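Local coordinates for exopolyphosphatase-related protein (Archaeoglobus fulgidus, PDB 3LLV) that probably binds NAD(P) or a related nucleotide through this N-terminal Rossmann-type domain, and as a full-length protein may bind nucleic acid, at residues Asp81-Lys89 and Glu110-Asn118; Tyr7-Gly18 and Leu66-Thr77. All blocks are in the same frame, centred on the assembly; numbering follows the deposited sequence.

Interaction 1. Residues Asp81-Lys89 and Glu110-Asn118; sequences DEFNLKILK and EEFEEAGAN
Leu85 lays its CD1 methyl over one face of the Phe112 ring, 3.9 Å from the ring centroid and only 8° off the normal, a nearly centred CH-pi contact. At the ring edge, in its plane, Asp81 O lies 3.2 Å from Phe112 CZ, so an aryl C-H faces a carbonyl that also accepts the helical bond from Leu85 N. Asn84 brings its backbone carbon near the same edge, and Leu88 CD2 approaches obliquely. Phe112 is thus a knob in a hole formed by Asp81, Asn84, Leu85 and Leu88, a place for a long flat side chain that can reach across to the neighbouring helix. Leu85 holds CG opposite its own backbone N (chi1 -174°), which spreads its two methyls: CD1 also meets Ala115 CB at 3.8 Å, while CD2 touches the Glu111 carboxylate. That carboxylate and Glu82's are turned 62° apart, with Glu82 OE2 and Glu111 OE1 4.2 Å from each other; the salt bridge from Glu82 to Lys108 probably eases their repulsion. Farther along, Leu88 CD2 packs on Ala115 CB and on Ala117 CB at 3.9 Å. Small alanines let Leu88 come close to the backbone where the helix ends. There Gly116, with a positive phi, forms a Schellman motif, with Ala117 N bonded to Phe112 O. Beneath, Phe112 touches Val101, Val103 and Val120 of the sheet. The axes of the segments 81-89 and 110-114 run nearly parallel, 10.5 Å apart at their closest, as expected of neighbouring helices covering one side of a Rossmann sheet.

Interaction 2. Residues Tyr7-Gly18 and Leu66-Thr77; sequences YEYIVIGSEAAG and LDLEGVSAVLIT. With PO4 (phosphate ion), chain B.
Tyr9-Ile12 and Ala73-Ile76 are adjacent parallel strands at the centre of a Rossmann fold, paired Tyr9 with Ala73 through Ile12 with Ile76. Backbone bonds alternate across them: Ile10 N to Ala73 O, Leu75 N to Ile10 O at 2.7 Å and nearly straight (176°), then Ile12 N to Leu75 O. Where the strands begin, Glu8 O accepts from Ser72 N and, weakly, from Ala73 N.

Apolar contacts fill both faces with branched residues suited to strands. In one of its two modelled conformers, Ile10 CD1 reaches tip to tip with Leu66 CD1 at 3.7 Å and crosses Leu68, whose CD2 is 3.6 Å away; Ile12 CD1 rests on Val74 CG1. On the other face Val11 CG2 meets Leu75 CD1.

Polar contacts gather at the turn into the next helix, the usual dinucleotide phosphate site of such folds. Ala17 N binds phosphate O1 at 2.8 Å, Ala16 N binds O4 weakly, and Arg102 also holds this ion, probably from the crystallisation liquor. Gly18 is suited to its place, since a CB there would clash with Gly13 O and Thr77 OG1.

With OG1 between its backbone N and carbonyl carbon (chi1 73°), Thr77 sends both N and OG1 to Ile12 O. A valine here would probably leave a water without its acceptor and Ile12 O with one bond fewer. That water donates to Thr77 OG1 at 2.9 Å and accepts from Gly18 N at 3.0 Å.

From the N terminus the chain lays down strand 9-12, turns into helix 16-27, and builds strands 32-36 and 51-54 on one side before returning as strand 73-76 on the other side of the first strand. Interaction 2 closes this long loop and joins the two halves of the sheet. Helix 81-94 follows directly, and interaction 1 closes a shorter loop through strand 99-103, setting two helices side by side. The loops come in series, neither nesting nor crossing. They meet at Ile76, whose side chain packs under Asn84, Ile87 and Leu88, while Ile87 also touches Ile12, so the helix layer sits directly on the central strands.

Interaction 1. Residues Asp81-Lys89 and Glu110-Asn118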
loop_
_atom_site.group_PDB
_atom_site.type_symbol
_atom_site.label_atom_id
_atom_site.label_comp_id
_atom_site.label_asym_id
_atom_site.label_seq_id
_atom_site.Cartn_x
_atom_site.Cartn_y
_atom_site.Cartn_z
ATOM N N ASP A 81 -7.353 1.509 -9.611
ATOM C CA ASP A 81 -8.480 1.295 -8.681
ATOM C C ASP A 81 -9.022 -0.124 -8.725
ATOM O O ASP A 81 -9.230 -0.747 -7.683
ATOM C CB ASP A 81 -9.627 2.283 -8.944
ATOM C CG ASP A 81 -9.309 3.696 -8.492
ATOM O OD1 ASP A 81 -8.287 3.881 -7.795
ATOM O OD2 ASP A 81 -10.086 4.643 -8.824
ATOM N N GLU A 82 -9.258 -0.652 -9.918
ATOM C CA GLU A 82 -9.899 -1.968 -9.991
ATOM C C GLU A 82 -9.001 -3.044 -9.386
ATOM O O GLU A 82 -9.482 -3.915 -8.653
ATOM C CB GLU A 82 -10.355 -2.295 -11.409
ATOM C CG GLU A 82 -11.590 -1.447 -11.845
ATOM C CD GLU A 82 -12.728 -1.438 -10.800
ATOM O OE1 GLU A 82 -13.150 -2.536 -10.344
ATOM O OE2 GLU A 82 -13.210 -0.330 -10.445
ATOM N N PHE A 83 -7.702 -2.922 -9.629
ATOM C CA PHE A 83 -6.730 -3.833 -9.051
ATOM C C PHE A 83 -6.640 -3.703 -7.541
ATOM O O PHE A 83 -6.610 -4.716 -6.821
ATOM C CB PHE A 83 -5.341 -3.674 -9.706
ATOM C CG PHE A 83 -4.431 -4.849 -9.491
ATOM C CD1 PHE A 83 -4.833 -6.140 -9.852
ATOM C CD2 PHE A 83 -3.155 -4.670 -8.960
ATOM C CE1 PHE A 83 -3.989 -7.223 -9.657
ATOM C CE2 PHE A 83 -2.297 -5.762 -8.766
ATOM C CZ PHE A 83 -2.716 -7.029 -9.113
ATOM N N ASN A 84 -6.648 -2.463 -7.050
ATOM C CA ASN A 84 -6.579 -2.217 -5.611
ATOM C C ASN A 84 -7.794 -2.802 -4.880
ATOM O O ASN A 84 -7.672 -3.276 -3.762
ATOM C CB ASN A 84 -6.471 -0.706 -5.325
ATOM C CG ASN A 84 -5.090 -0.154 -5.619
ATOM O OD1 ASN A 84 -4.192 -0.864 -6.086
ATOM N ND2 ASN A 84 -4.919 1.139 -5.366
ATOM N N LEU A 85 -8.960 -2.793 -5.530
ATOM C CA LEU A 85 -10.164 -3.315 -4.896
ATOM C C LEU A 85 -10.025 -4.832 -4.776
ATOM O O LEU A 85 -10.351 -5.424 -3.734
ATOM C CB LEU A 85 -11.425 -2.898 -5.684
ATOM C CG LEU A 85 -12.754 -3.264 -5.051
ATOM C CD1 LEU A 85 -12.944 -2.499 -3.719
ATOM C CD2 LEU A 85 -13.887 -2.905 -5.990
ATOM N N LYS A 86 -9.497 -5.454 -5.835
ATOM C CA LYS A 86 -9.243 -6.891 -5.817
ATOM C C LYS A 86 -8.240 -7.257 -4.731
ATOM O O LYS A 86 -8.417 -8.280 -4.029
ATOM C CB LYS A 86 -8.763 -7.356 -7.182
ATOM C CG LYS A 86 -9.874 -7.492 -8.194
ATOM C CD LYS A 86 -9.287 -7.878 -9.545
ATOM C CE LYS A 86 -10.322 -8.532 -10.444
ATOM N NZ LYS A 86 -11.501 -7.653 -10.678
ATOM N N ILE A 87 -7.216 -6.418 -4.567
ATOM C CA ILE A 87 -6.202 -6.660 -3.544
ATOM C C ILE A 87 -6.825 -6.574 -2.159
ATOM O O ILE A 87 -6.630 -7.458 -1.302
ATOM C CB ILE A 87 -5.050 -5.634 -3.651
ATOM C CG1 ILE A 87 -4.235 -5.872 -4.942
ATOM C CG2 ILE A 87 -4.208 -5.650 -2.393
ATOM C CD1 ILE A 87 -3.327 -4.715 -5.274
ATOM N N LEU A 88 -7.627 -5.532 -1.956
ATOM C CA LEU A 88 -8.256 -5.294 -0.655
ATOM C C LEU A 88 -9.200 -6.466 -0.314
ATOM O O LEU A 88 -9.243 -6.903 0.827
ATOM C CB LEU A 88 -9.047 -3.979 -0.696
ATOM C CG LEU A 88 -9.951 -3.650 0.510
ATOM C CD1 LEU A 88 -9.112 -3.577 1.798
ATOM C CD2 LEU A 88 -10.708 -2.328 0.273
ATOM N N LYS A 89 -9.953 -6.955 -1.300
ATOM C CA LYS A 89 -10.882 -8.058 -1.046
ATOM C C LYS A 89 -10.137 -9.353 -0.713
ATOM O O LYS A 89 -10.582 -10.097 0.162
ATOM C CB LYS A 89 -11.797 -8.250 -2.252
ATOM C CG LYS A 89 -12.880 -7.146 -2.318
ATOM C CD LYS A 89 -13.763 -7.255 -3.570
ATOM C CE LYS A 89 -14.751 -6.105 -3.617
ATOM N NZ LYS A 89 -15.562 -6.075 -4.865
ATOM N N GLU A 110 -16.658 4.964 -1.577
ATOM C CA GLU A 110 -17.613 4.211 -0.765
ATOM C C GLU A 110 -17.442 2.705 -0.915
ATOM O O GLU A 110 -17.436 1.983 0.085
ATOM C CB GLU A 110 -19.056 4.613 -1.078
ATOM C CG GLU A 110 -20.102 3.898 -0.196
ATOM C CD GLU A 110 -19.906 4.129 1.312
ATOM O OE1 GLU A 110 -19.238 5.117 1.704
ATOM O OE2 GLU A 110 -20.440 3.320 2.115
ATOM N N GLU A 111 -17.287 2.238 -2.154
ATOM C CA GLU A 111 -17.081 0.804 -2.373
ATOM C C GLU A 111 -15.796 0.280 -1.721
ATOM O O GLU A 111 -15.768 -0.864 -1.255
ATOM C CB GLU A 111 -17.176 0.416 -3.847
ATOM C CG GLU A 111 -15.987 0.788 -4.689
ATOM C CD GLU A 111 -16.122 0.328 -6.142
ATOM O OE1 GLU A 111 -15.245 0.691 -6.948
ATOM O OE2 GLU A 111 -17.087 -0.392 -6.483
ATOM N N PHE A 112 -14.749 1.113 -1.651
ATOM C CA PHE A 112 -13.537 0.707 -0.942
ATOM C C PHE A 112 -13.790 0.630 0.569
ATOM O O PHE A 112 -13.338 -0.312 1.239
ATOM C CB PHE A 112 -12.359 1.625 -1.283
ATOM C CG PHE A 112 -11.680 1.269 -2.581
ATOM C CD1 PHE A 112 -10.551 0.438 -2.583
ATOM C CD2 PHE A 112 -12.189 1.715 -3.787
ATOM C CE1 PHE A 112 -9.947 0.093 -3.771
ATOM C CE2 PHE A 112 -11.589 1.384 -4.986
ATOM C CZ PHE A 112 -10.454 0.556 -4.978
ATOM N N GLU A 113 -14.534 1.591 1.092
ATOM C CA GLU A 113 -14.911 1.546 2.501
ATOM C C GLU A 113 -15.747 0.300 2.791
ATOM O O GLU A 113 -15.460 -0.430 3.742
ATOM C CB GLU A 113 -15.595 2.862 2.934
ATOM C CG GLU A 113 -14.580 4.020 2.819
ATOM C CD GLU A 113 -15.092 5.332 3.325
ATOM O OE1 GLU A 113 -16.322 5.481 3.455
ATOM O OE2 GLU A 113 -14.252 6.224 3.584
ATOM N N GLU A 114 -16.730 0.022 1.929
ATOM C CA GLU A 114 -17.593 -1.164 2.072
ATOM C C GLU A 114 -16.814 -2.485 2.006
ATOM O O GLU A 114 -17.172 -3.476 2.678
ATOM C CB GLU A 114 -18.701 -1.134 1.021
ATOM C CG GLU A 114 -19.727 -0.037 1.284
ATOM C CD GLU A 114 -20.724 0.179 0.132
ATOM O OE1 GLU A 114 -21.747 0.856 0.370
ATOM O OE2 GLU A 114 -20.479 -0.295 -1.007
ATOM N N ALA A 115 -15.762 -2.490 1.196
ATOM C CA ALA A 115 -14.896 -3.674 1.063
ATOM C C ALA A 115 -13.840 -3.802 2.169
ATOM O O ALA A 115 -13.039 -4.747 2.153
ATOM C CB ALA A 115 -14.251 -3.697 -0.322
ATOM N N GLY A 116 -13.849 -2.878 3.124
ATOM C CA GLY A 116 -13.036 -2.999 4.329
ATOM C C GLY A 116 -11.791 -2.130 4.433
ATOM O O GLY A 116 -10.939 -2.381 5.296
ATOM N N ALA A 117 -11.649 -1.117 3.577
ATOM C CA ALA A 117 -10.547 -0.151 3.752
ATOM C C ALA A 117 -10.798 0.637 5.027
ATOM O O ALA A 117 -11.879 1.254 5.149
ATOM C CB ALA A 117 -10.451 0.803 2.554
ATOM N N ASN A 118 -9.835 0.629 5.959
ATOM C CA ASN A 118 -9.935 1.475 7.163
ATOM C C ASN A 118 -9.857 2.947 6.819
ATOM O O ASN A 118 -10.594 3.776 7.371
ATOM C CB ASN A 118 -8.873 1.144 8.194
ATOM C CG ASN A 118 -8.984 -0.280 8.712
ATOM O OD1 ASN A 118 -9.452 -0.542 9.849
ATOM N ND2 ASN A 118 -8.564 -1.205 7.901
#

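Interaction 2. Residues Tyr7-Gly18 and Leu66-Thr77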
loop_
_atom_site.group_PDB
_atom_site.type_symbol
_atom_site.label_atom_id
_atom_site.label_comp_id
_atom_site.label_asym_id
_atom_site.label_seq_id
_atom_site.Cartn_x
_atom_site.Cartn_y
_atom_site.Cartn_z
ATOM N N TYR A 7 7.017 -7.913 10.131
ATOM C CA TYR A 7 7.019 -6.578 9.564
ATOM C C TYR A 7 6.005 -5.681 10.279
ATOM O O TYR A 7 4.985 -6.156 10.784
ATOM C CB TYR A 7 6.755 -6.666 8.058
ATOM C CG TYR A 7 7.834 -7.420 7.303
ATOM C CD1 TYR A 7 9.039 -6.797 6.960
ATOM C CD2 TYR A 7 7.669 -8.764 6.948
ATOM C CE1 TYR A 7 10.039 -7.478 6.265
ATOM C CE2 TYR A 7 8.672 -9.462 6.254
ATOM C CZ TYR A 7 9.851 -8.811 5.922
ATOM O OH TYR A 7 10.846 -9.479 5.243
ATOM N N GLU A 8 6.311 -4.387 10.338
ATOM C CA GLU A 8 5.415 -3.396 10.909
ATOM C C GLU A 8 4.500 -2.833 9.820
ATOM O O GLU A 8 3.325 -2.554 10.064
ATOM C CB GLU A 8 6.223 -2.274 11.561
ATOM C CG GLU A 8 6.892 -2.678 12.879
ATOM C CD GLU A 8 8.073 -1.787 13.254
ATOM O OE1 GLU A 8 9.139 -1.889 12.610
ATOM O OE2 GLU A 8 7.942 -1.002 14.212
ATOM N N TYR A 9 5.065 -2.661 8.626
ATOM C CA TYR A 9 4.306 -2.142 7.482
ATOM C C TYR A 9 4.520 -3.014 6.255
ATOM O O TYR A 9 5.634 -3.510 6.011
ATOM C CB TYR A 9 4.655 -0.674 7.173
ATOM C CG TYR A 9 4.330 0.264 8.306
ATOM C CD1 TYR A 9 3.035 0.775 8.482
ATOM C CD2 TYR A 9 5.312 0.611 9.236
ATOM C CE1 TYR A 9 2.734 1.628 9.557
ATOM C CE2 TYR A 9 5.020 1.457 10.307
ATOM C CZ TYR A 9 3.731 1.957 10.460
ATOM O OH TYR A 9 3.451 2.785 11.523
ATOM N N ILE A 10 3.438 -3.242 5.523
ATOM C CA ILE A 10 3.505 -3.924 4.244
ATOM C C ILE A 10 3.043 -2.982 3.154
ATOM O O ILE A 10 1.933 -2.453 3.203
ATOM C CB ILE A 10 2.677 -5.217 4.236
ATOM C CG1 ILE A 10 3.278 -6.206 5.236
ATOM C CG2 ILE A 10 2.637 -5.831 2.823
ATOM C CD1 ILE A 10 2.455 -7.432 5.398
ATOM N N VAL A 11 3.922 -2.757 2.180
ATOM C CA VAL A 11 3.626 -1.820 1.089
ATOM C C VAL A 11 3.399 -2.580 -0.200
ATOM O O VAL A 11 4.326 -3.149 -0.780
ATOM C CB VAL A 11 4.739 -0.769 0.914
ATOM C CG1 VAL A 11 4.429 0.191 -0.273
ATOM C CG2 VAL A 11 4.925 0.017 2.176
ATOM N N ILE A 12 2.152 -2.544 -0.668
ATOM C CA ILE A 12 1.759 -3.225 -1.873
ATOM C C ILE A 12 1.758 -2.189 -2.972
ATOM O O ILE A 12 1.139 -1.120 -2.837
ATOM C CB ILE A 12 0.371 -3.895 -1.717
ATOM C CG1 ILE A 12 0.441 -4.979 -0.616
ATOM C CG2 ILE A 12 -0.125 -4.431 -3.059
ATOM C CD1 ILE A 12 -0.928 -5.489 -0.202
ATOM N N GLY A 13 2.457 -2.503 -4.054
ATOM C CA GLY A 13 2.617 -1.588 -5.183
ATOM C C GLY A 13 3.982 -0.945 -5.018
ATOM O O GLY A 13 4.225 -0.212 -4.045
ATOM N N SER A 14 4.866 -1.222 -5.950
ATOM C CA SER A 14 6.201 -0.656 -5.882
ATOM C C SER A 14 6.415 0.354 -7.001
ATOM O O SER A 14 7.495 0.432 -7.612
ATOM C CB SER A 14 7.255 -1.764 -5.849
ATOM O OG SER A 14 7.206 -2.421 -4.593
ATOM N N GLU A 15 5.364 1.146 -7.253
ATOM C CA GLU A 15 5.439 2.289 -8.161
ATOM C C GLU A 15 5.927 3.489 -7.335
ATOM O O GLU A 15 6.440 3.292 -6.234
ATOM C CB GLU A 15 4.107 2.543 -8.858
ATOM N N ALA A 16 5.822 4.719 -7.849
ATOM C CA ALA A 16 6.522 5.830 -7.193
ATOM C C ALA A 16 6.053 6.104 -5.762
ATOM O O ALA A 16 6.882 6.291 -4.872
ATOM C CB ALA A 16 6.523 7.105 -8.054
ATOM N N ALA A 17 4.736 6.103 -5.540
ATOM C CA ALA A 17 4.210 6.365 -4.206
ATOM C C ALA A 17 4.665 5.259 -3.249
ATOM O O ALA A 17 5.111 5.533 -2.139
ATOM C CB ALA A 17 2.710 6.508 -4.234
ATOM N N GLY A 18 4.575 4.017 -3.712
ATOM C CA GLY A 18 4.941 2.839 -2.931
ATOM C C GLY A 18 6.398 2.832 -2.530
ATOM O O GLY A 18 6.710 2.687 -1.354
ATOM N N LEU A 66 2.033 -14.859 5.425
ATOM C CA LEU A 66 2.602 -13.782 6.255
ATOM C C LEU A 66 2.082 -13.824 7.686
ATOM O O LEU A 66 0.969 -14.297 7.939
ATOM C CB LEU A 66 2.286 -12.416 5.649
ATOM C CG LEU A 66 2.804 -12.076 4.248
ATOM C CD1 LEU A 66 2.156 -10.779 3.782
ATOM C CD2 LEU A 66 4.331 -11.964 4.226
ATOM N N ASP A 67 2.893 -13.338 8.621
ATOM C CA ASP A 67 2.434 -13.167 9.991
ATOM C C ASP A 67 1.899 -11.750 10.087
ATOM O O ASP A 67 2.658 -10.799 10.250
ATOM C CB ASP A 67 3.575 -13.393 10.983
ATOM C CG ASP A 67 3.116 -13.327 12.436
ATOM O OD1 ASP A 67 3.723 -14.012 13.298
ATOM O OD2 ASP A 67 2.151 -12.585 12.726
ATOM N N LEU A 68 0.603 -11.597 9.996
ATOM C CA LEU A 68 -0.000 -10.303 9.919
ATOM C C LEU A 68 -0.528 -9.769 11.231
ATOM O O LEU A 68 -1.045 -8.675 11.285
ATOM C CB LEU A 68 -1.144 -10.339 8.936
ATOM C CG LEU A 68 -0.863 -10.566 7.476
ATOM C CD1 LEU A 68 -2.145 -10.857 6.820
ATOM C CD2 LEU A 68 -0.216 -9.393 6.864
ATOM N N GLU A 69 -0.485 -10.551 12.292
ATOM C CA GLU A 69 -1.176 -10.103 13.494
ATOM C C GLU A 69 -0.445 -8.960 14.198
ATOM O O GLU A 69 -1.098 -8.159 14.823
ATOM C CB GLU A 69 -1.543 -11.258 14.448
ATOM N N GLY A 70 0.873 -8.897 14.056
ATOM C CA GLY A 70 1.676 -7.790 14.524
ATOM C C GLY A 70 1.929 -6.595 13.590
ATOM O O GLY A 70 2.538 -5.634 13.978
ATOM N N VAL A 71 1.447 -6.677 12.362
ATOM C CA VAL A 71 1.509 -5.570 11.411
ATOM C C VAL A 71 0.678 -4.351 11.831
ATOM O O VAL A 71 -0.402 -4.495 12.273
ATOM C CB VAL A 71 1.057 -6.046 10.039
ATOM C CG1 VAL A 71 0.920 -4.907 9.087
ATOM C CG2 VAL A 71 1.995 -7.001 9.485
ATOM N N SER A 72 1.206 -3.152 11.657
ATOM C CA SER A 72 0.482 -1.916 11.977
ATOM C C SER A 72 -0.467 -1.509 10.869
ATOM O O SER A 72 -1.628 -1.148 11.129
ATOM C CB SER A 72 1.442 -0.762 12.292
ATOM O OG SER A 72 2.261 -1.103 13.386
ATOM N N ALA A 73 0.019 -1.563 9.628
ATOM C CA ALA A 73 -0.832 -1.287 8.489
ATOM C C ALA A 73 -0.308 -1.919 7.215
ATOM O O ALA A 73 0.914 -2.075 7.022
ATOM C CB ALA A 73 -1.048 0.248 8.298
ATOM N N VAL A 74 -1.257 -2.288 6.347
ATOM C CA VAL A 74 -0.972 -2.674 4.992
ATOM C C VAL A 74 -1.326 -1.467 4.133
ATOM O O VAL A 74 -2.434 -0.941 4.235
ATOM C CB VAL A 74 -1.816 -3.897 4.585
ATOM C CG1 VAL A 74 -1.674 -4.193 3.070
ATOM C CG2 VAL A 74 -1.423 -5.117 5.426
ATOM N N LEU A 75 -0.385 -1.048 3.288
ATOM C CA LEU A 75 -0.565 0.151 2.466
ATOM C C LEU A 75 -0.742 -0.296 1.013
ATOM O O LEU A 75 0.147 -0.901 0.423
ATOM C CB LEU A 75 0.623 1.104 2.623
ATOM C CG LEU A 75 1.065 1.420 4.044
ATOM C CD1 LEU A 75 2.163 2.467 3.961
ATOM C CD2 LEU A 75 -0.091 1.914 4.922
ATOM N N ILE A 76 -1.927 -0.043 0.463
ATOM C CA ILE A 76 -2.219 -0.469 -0.908
ATOM C C ILE A 76 -2.042 0.796 -1.743
ATOM O O ILE A 76 -2.894 1.705 -1.700
ATOM C CB ILE A 76 -3.641 -1.077 -1.016
ATOM C CG1 ILE A 76 -3.746 -2.346 -0.146
ATOM C CG2 ILE A 76 -3.967 -1.412 -2.502
ATOM C CD1 ILE A 76 -5.161 -2.862 0.053
ATOM N N THR A 77 -0.932 0.859 -2.498
ATOM C CA THR A 77 -0.465 2.140 -3.070
ATOM C C THR A 77 -0.474 2.226 -4.592
ATOM O O THR A 77 -0.085 3.255 -5.145
ATOM C CB THR A 77 0.982 2.486 -2.596
ATOM O OG1 THR A 77 1.896 1.616 -3.265
ATOM C CG2 THR A 77 1.127 2.308 -1.137
HETATM P P PO4 B . 2.516 6.733 -8.770
HETATM O O1 PO4 B . 2.527 6.374 -7.315
HETATM O O2 PO4 B . 1.128 6.961 -9.316
HETATM O O3 PO4 B . 3.351 7.963 -9.016
HETATM O O4 PO4 B . 3.105 5.573 -9.536
HETATM O O HOH W 1 3.047 2.490 -5.787
#